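PDB 5MQO: Non-reducing end beta-L-arabinofuranosidase from Bacteroides thetaiotaomicron, which probably hydrolyses glycosidic bonds in plant pectin as a glycoside hydrolase of family GH127. Local coordinates for residues A[41-46]-A[489-494]; A[499-504]-A[517-522]. One frame throughout, in Å; residues are numbered along the deposited sequence.

Both contacts are antiparallel strand pairs in one seven-stranded sheet, joined through strands 489-494 and 500-506, which are neighbours in the sheet and successive in the chain. L491 O meets L503 N at 2.7 Å between them, a probable hydrogen bond. Interaction 1 brings together residues far apart in sequence and fixes a short N-terminal strand at the sheet edge, beside helix 102-117; interaction 2 is a local hairpin pairing, farther from the centre of the chain. In both, aliphatic side chains pack on one face, which in interaction 1 also carries W46 and N489; the other face of interaction 2 is mixed. The pairing around 41-46 is regular over its bridged residues, whereas 499-504 with 517-522 is interrupted by a beta bulge.

Interaction 1. Residues A[41-46]-A[489-494]; sequences IDAVHW and NTLTTN
V44 packs against L491 in an antiparallel pairing that adds the short edge strand 44-46 to the GH127 middle-domain sheet. The tight part lies on this face. CG2 of V44 meets CD1 of L491 at 3.7 Å, the two side chains crossing obliquely, and the same CD1 approaches CB of A43 at 3.8 Å. With CG anti to the backbone N (chi1 164°) and chi2 at 59°, CD1 of L491 lies where it meets both. Y474 of strand 474-477, in the neighbouring mixed sheet, touches both V44 and L491, which are buried. Three backbone hydrogen bonds hold the register: H45 and T490 exchange a reciprocal pair, and T492 N donates to A43 O at 3.0 Å. T490 O receives a second, weaker approach from the CA-H of V44.

The opposite face, carrying H45 and T490, is looser and partly open to solvent; there OG1 of T490 approaches the H45 side chain obliquely, 3.7 Å from CB. Farther along the V44 and L491 face, W46, partly exposed, stacks on W51, and N489 OD1 is hydrogen-bonded to the hydroxyl of Y474. The W46 ring and N489 amide planes are 59° apart, and it is CB of N489 that meets ring atom CE3 of W46, at 4.0 Å.

Interaction 2. Residues A[499-504]-A[517-522]; sequences GELALV and VTLNKV
A502 and K521, with N520 beside K521, form a classic beta bulge in the hairpin of strands 500-506 and 514-521. Backbone hydrogen bonds dominate the pairing. A502 N donates to K521 O at 2.9 Å, while A502 O faces two amides: N520 N at 3.0 Å, along a bent path (131° at the hydrogen), and K521 N, whose bond is weak. The extra residue on the second strand shifts the register by one. Beyond it the pairing is regular again, V504 and T518 exchanging two short, nearly straight bonds. Two CA-H groups supplement these bonds, L501 CA pointing to K521 O and V517 CA to V504 O.

Apolar contacts lie on the buried face. CG of L503 sits between its backbone N and carbonyl carbon (chi1 58°), and both terminal methyls, CD1 and CD2, come within 4.0 Å of V517 CG1. CD2 of L519 closes on CB of L503 at 4.1 Å and also meets CD2 of L501.

The other face mixes apolar A502 and V504 with polar T518, N520 and K521. The N520 amide crosses the V504 side chain, N520 CG lying 3.6 Å from V504 CG2; the closer OD1 approach is doubtfully short. K521, besides its backbone bonds, touches with the aliphatic part of its side chain: CG rests 4.2 Å from CB of A502, and CD passes E500 OE1. The charged ends of E500 and K521 are not in contact, so any attraction between them is probably modest.

Strand 500-506 is flanked by strands 489-494 and 514-521, and the latter pairs in turn with 572-577. On the leucine face, strand 529-535 of the five-stranded mixed sheet contributes F529, which touches L501, and F533, which touches V517.

Interaction 1. Residues A[41-46]-A[489-494]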
# COMPACT_ATOMS: atom_id res chain seq x y z
N ILE A 41 7.72 3.70 -16.00
CA ILE A 41 6.96 4.67 -15.20
C ILE A 41 5.94 5.43 -16.06
O ILE A 41 4.93 5.88 -15.54
CB ILE A 41 7.93 5.60 -14.41
CG1 ILE A 41 7.20 6.36 -13.32
CG2 ILE A 41 8.67 6.58 -15.32
CD1 ILE A 41 8.13 6.97 -12.30
N ASP A 42 6.21 5.50 -17.37
CA ASP A 42 5.36 6.17 -18.38
C ASP A 42 4.39 5.27 -19.20
O ASP A 42 3.54 5.78 -19.98
CB ASP A 42 6.25 6.98 -19.36
CG ASP A 42 7.31 6.12 -20.13
OD1 ASP A 42 7.63 4.96 -19.80
OD2 ASP A 42 7.87 6.66 -21.10
N ALA A 43 4.49 3.95 -19.00
CA ALA A 43 3.78 2.96 -19.83
C ALA A 43 2.29 2.77 -19.56
O ALA A 43 1.57 2.40 -20.47
CB ALA A 43 4.47 1.62 -19.71
N VAL A 44 1.83 2.98 -18.33
CA VAL A 44 0.45 2.70 -17.96
C VAL A 44 -0.23 4.01 -17.60
O VAL A 44 0.29 4.76 -16.79
CB VAL A 44 0.37 1.69 -16.78
CG1 VAL A 44 -1.07 1.36 -16.41
CG2 VAL A 44 1.11 0.39 -17.13
N HIS A 45 -1.36 4.33 -18.26
CA HIS A 45 -2.26 5.43 -17.83
C HIS A 45 -3.62 4.84 -17.42
O HIS A 45 -4.21 4.09 -18.19
CB HIS A 45 -2.60 6.44 -18.95
CG HIS A 45 -1.45 6.91 -19.78
ND1 HIS A 45 -0.14 6.89 -19.35
CD2 HIS A 45 -1.43 7.49 -21.00
CE1 HIS A 45 0.64 7.40 -20.29
NE2 HIS A 45 -0.12 7.77 -21.30
N TRP A 46 -4.12 5.21 -16.25
CA TRP A 46 -5.54 5.02 -15.93
C TRP A 46 -6.37 5.83 -16.93
O TRP A 46 -5.98 6.95 -17.30
CB TRP A 46 -5.92 5.51 -14.51
CG TRP A 46 -5.21 4.88 -13.39
CD1 TRP A 46 -4.48 5.53 -12.41
CD2 TRP A 46 -5.13 3.48 -13.09
NE1 TRP A 46 -3.96 4.60 -11.53
CE2 TRP A 46 -4.34 3.35 -11.92
CE3 TRP A 46 -5.64 2.34 -13.70
CZ2 TRP A 46 -4.06 2.12 -11.35
CZ3 TRP A 46 -5.36 1.10 -13.14
CH2 TRP A 46 -4.58 1.00 -11.96
N ASN A 489 -7.43 1.06 -18.14
CA ASN A 489 -6.13 1.62 -18.46
C ASN A 489 -5.65 1.34 -19.89
O ASN A 489 -6.13 0.42 -20.54
CB ASN A 489 -5.08 1.07 -17.47
CG ASN A 489 -4.76 -0.41 -17.70
OD1 ASN A 489 -4.23 -0.81 -18.75
ND2 ASN A 489 -5.05 -1.22 -16.71
N THR A 490 -4.68 2.13 -20.35
CA THR A 490 -3.80 1.74 -21.45
C THR A 490 -2.43 1.27 -20.93
O THR A 490 -1.93 1.80 -19.94
CB THR A 490 -3.54 2.89 -22.44
OG1 THR A 490 -2.94 3.98 -21.74
CG2 THR A 490 -4.82 3.35 -23.09
N LEU A 491 -1.85 0.29 -21.60
CA LEU A 491 -0.45 -0.07 -21.44
C LEU A 491 0.24 -0.09 -22.80
O LEU A 491 -0.20 -0.82 -23.69
CB LEU A 491 -0.33 -1.46 -20.83
CG LEU A 491 1.03 -2.17 -20.93
CD1 LEU A 491 2.13 -1.36 -20.26
CD2 LEU A 491 0.90 -3.54 -20.29
N THR A 492 1.32 0.70 -22.93
CA THR A 492 2.25 0.62 -24.06
C THR A 492 3.69 0.43 -23.55
O THR A 492 4.32 1.35 -23.05
CB THR A 492 2.17 1.86 -24.98
OG1 THR A 492 2.69 2.99 -24.29
CG2 THR A 492 0.71 2.19 -25.34
N THR A 493 4.16 -0.81 -23.64
CA THR A 493 5.56 -1.14 -23.40
C THR A 493 6.23 -1.44 -24.73
O THR A 493 5.57 -1.52 -25.77
CB THR A 493 5.72 -2.37 -22.49
OG1 THR A 493 7.11 -2.54 -22.17
CG2 THR A 493 5.22 -3.68 -23.15
N ASN A 494 7.54 -1.60 -24.68
CA ASN A 494 8.31 -2.20 -25.77
C ASN A 494 8.58 -3.62 -25.32
O ASN A 494 9.01 -3.81 -24.19
CB ASN A 494 9.63 -1.44 -26.00
CG ASN A 494 10.20 -1.67 -27.39
OD1 ASN A 494 10.60 -2.78 -27.75
ND2 ASN A 494 10.21 -0.61 -28.19

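Interaction 2. Residues A[499-504]-A[517-522]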
# COMPACT_ATOMS: atom_id res chain seq x y z
N GLY A 499 9.71 -4.25 -30.64
CA GLY A 499 8.84 -3.12 -30.99
C GLY A 499 7.75 -2.94 -29.94
O GLY A 499 7.77 -3.60 -28.90
N GLU A 500 6.82 -2.03 -30.22
CA GLU A 500 5.74 -1.69 -29.30
C GLU A 500 4.77 -2.84 -29.13
O GLU A 500 4.50 -3.59 -30.05
CB GLU A 500 4.91 -0.50 -29.80
CG GLU A 500 5.31 0.85 -29.22
CD GLU A 500 4.20 1.91 -29.34
OE1 GLU A 500 3.05 1.57 -29.73
OE2 GLU A 500 4.51 3.09 -29.02
N LEU A 501 4.26 -2.96 -27.91
CA LEU A 501 3.10 -3.77 -27.63
C LEU A 501 2.22 -2.84 -26.86
O LEU A 501 2.65 -2.27 -25.87
CB LEU A 501 3.50 -4.97 -26.78
CG LEU A 501 2.44 -6.07 -26.63
CD1 LEU A 501 3.11 -7.35 -26.16
CD2 LEU A 501 1.34 -5.63 -25.67
N ALA A 502 1.01 -2.63 -27.35
CA ALA A 502 0.07 -1.74 -26.66
C ALA A 502 -1.19 -2.50 -26.39
O ALA A 502 -1.63 -3.27 -27.24
CB ALA A 502 -0.23 -0.53 -27.51
N LEU A 503 -1.78 -2.32 -25.21
CA LEU A 503 -3.08 -2.92 -24.98
C LEU A 503 -4.02 -1.99 -24.22
O LEU A 503 -3.61 -0.97 -23.66
CB LEU A 503 -2.94 -4.31 -24.34
CG LEU A 503 -2.20 -4.46 -23.00
CD1 LEU A 503 -3.07 -4.08 -21.81
CD2 LEU A 503 -1.71 -5.89 -22.83
N VAL A 504 -5.29 -2.32 -24.27
CA VAL A 504 -6.34 -1.53 -23.66
C VAL A 504 -7.15 -2.43 -22.73
O VAL A 504 -7.63 -3.50 -23.14
CB VAL A 504 -7.27 -0.89 -24.70
CG1 VAL A 504 -8.18 0.13 -24.05
CG2 VAL A 504 -6.44 -0.20 -25.77
N VAL A 517 -9.20 -7.27 -21.91
CA VAL A 517 -7.91 -6.84 -22.41
C VAL A 517 -7.96 -6.94 -23.93
O VAL A 517 -8.24 -7.99 -24.51
CB VAL A 517 -6.75 -7.66 -21.79
CG1 VAL A 517 -5.39 -7.25 -22.36
CG2 VAL A 517 -6.75 -7.45 -20.28
N THR A 518 -7.71 -5.81 -24.58
CA THR A 518 -7.74 -5.71 -26.02
C THR A 518 -6.34 -5.36 -26.46
O THR A 518 -5.77 -4.42 -25.93
CB THR A 518 -8.71 -4.60 -26.46
OG1 THR A 518 -9.99 -4.77 -25.80
CG2 THR A 518 -8.87 -4.61 -27.97
N LEU A 519 -5.80 -6.12 -27.42
CA LEU A 519 -4.46 -5.88 -27.99
C LEU A 519 -4.44 -4.97 -29.19
O LEU A 519 -4.80 -5.41 -30.27
CB LEU A 519 -3.87 -7.21 -28.43
CG LEU A 519 -3.53 -8.10 -27.24
CD1 LEU A 519 -3.51 -9.53 -27.72
CD2 LEU A 519 -2.20 -7.70 -26.61
N ASN A 520 -3.98 -3.72 -29.04
CA ASN A 520 -3.91 -2.77 -30.17
C ASN A 520 -2.75 -3.06 -31.05
O ASN A 520 -2.94 -3.34 -32.21
CB ASN A 520 -3.80 -1.32 -29.73
CG ASN A 520 -5.02 -0.83 -29.00
OD1 ASN A 520 -4.94 0.18 -28.29
ND2 ASN A 520 -6.15 -1.51 -29.14
N LYS A 521 -1.53 -2.97 -30.53
CA LYS A 521 -0.33 -3.21 -31.32
C LYS A 521 0.39 -4.41 -30.75
O LYS A 521 0.56 -4.50 -29.54
CB LYS A 521 0.60 -1.99 -31.33
CG LYS A 521 -0.14 -0.70 -31.66
CD LYS A 521 0.66 0.24 -32.55
CE LYS A 521 -0.28 0.90 -33.56
NZ LYS A 521 0.45 1.90 -34.39
N VAL A 522 0.73 -5.35 -31.63
CA VAL A 522 1.59 -6.46 -31.32
C VAL A 522 2.72 -6.31 -32.30
O VAL A 522 2.45 -6.11 -33.50
CB VAL A 522 0.90 -7.83 -31.56
CG1 VAL A 522 1.88 -8.99 -31.41
CG2 VAL A 522 -0.25 -8.03 -30.59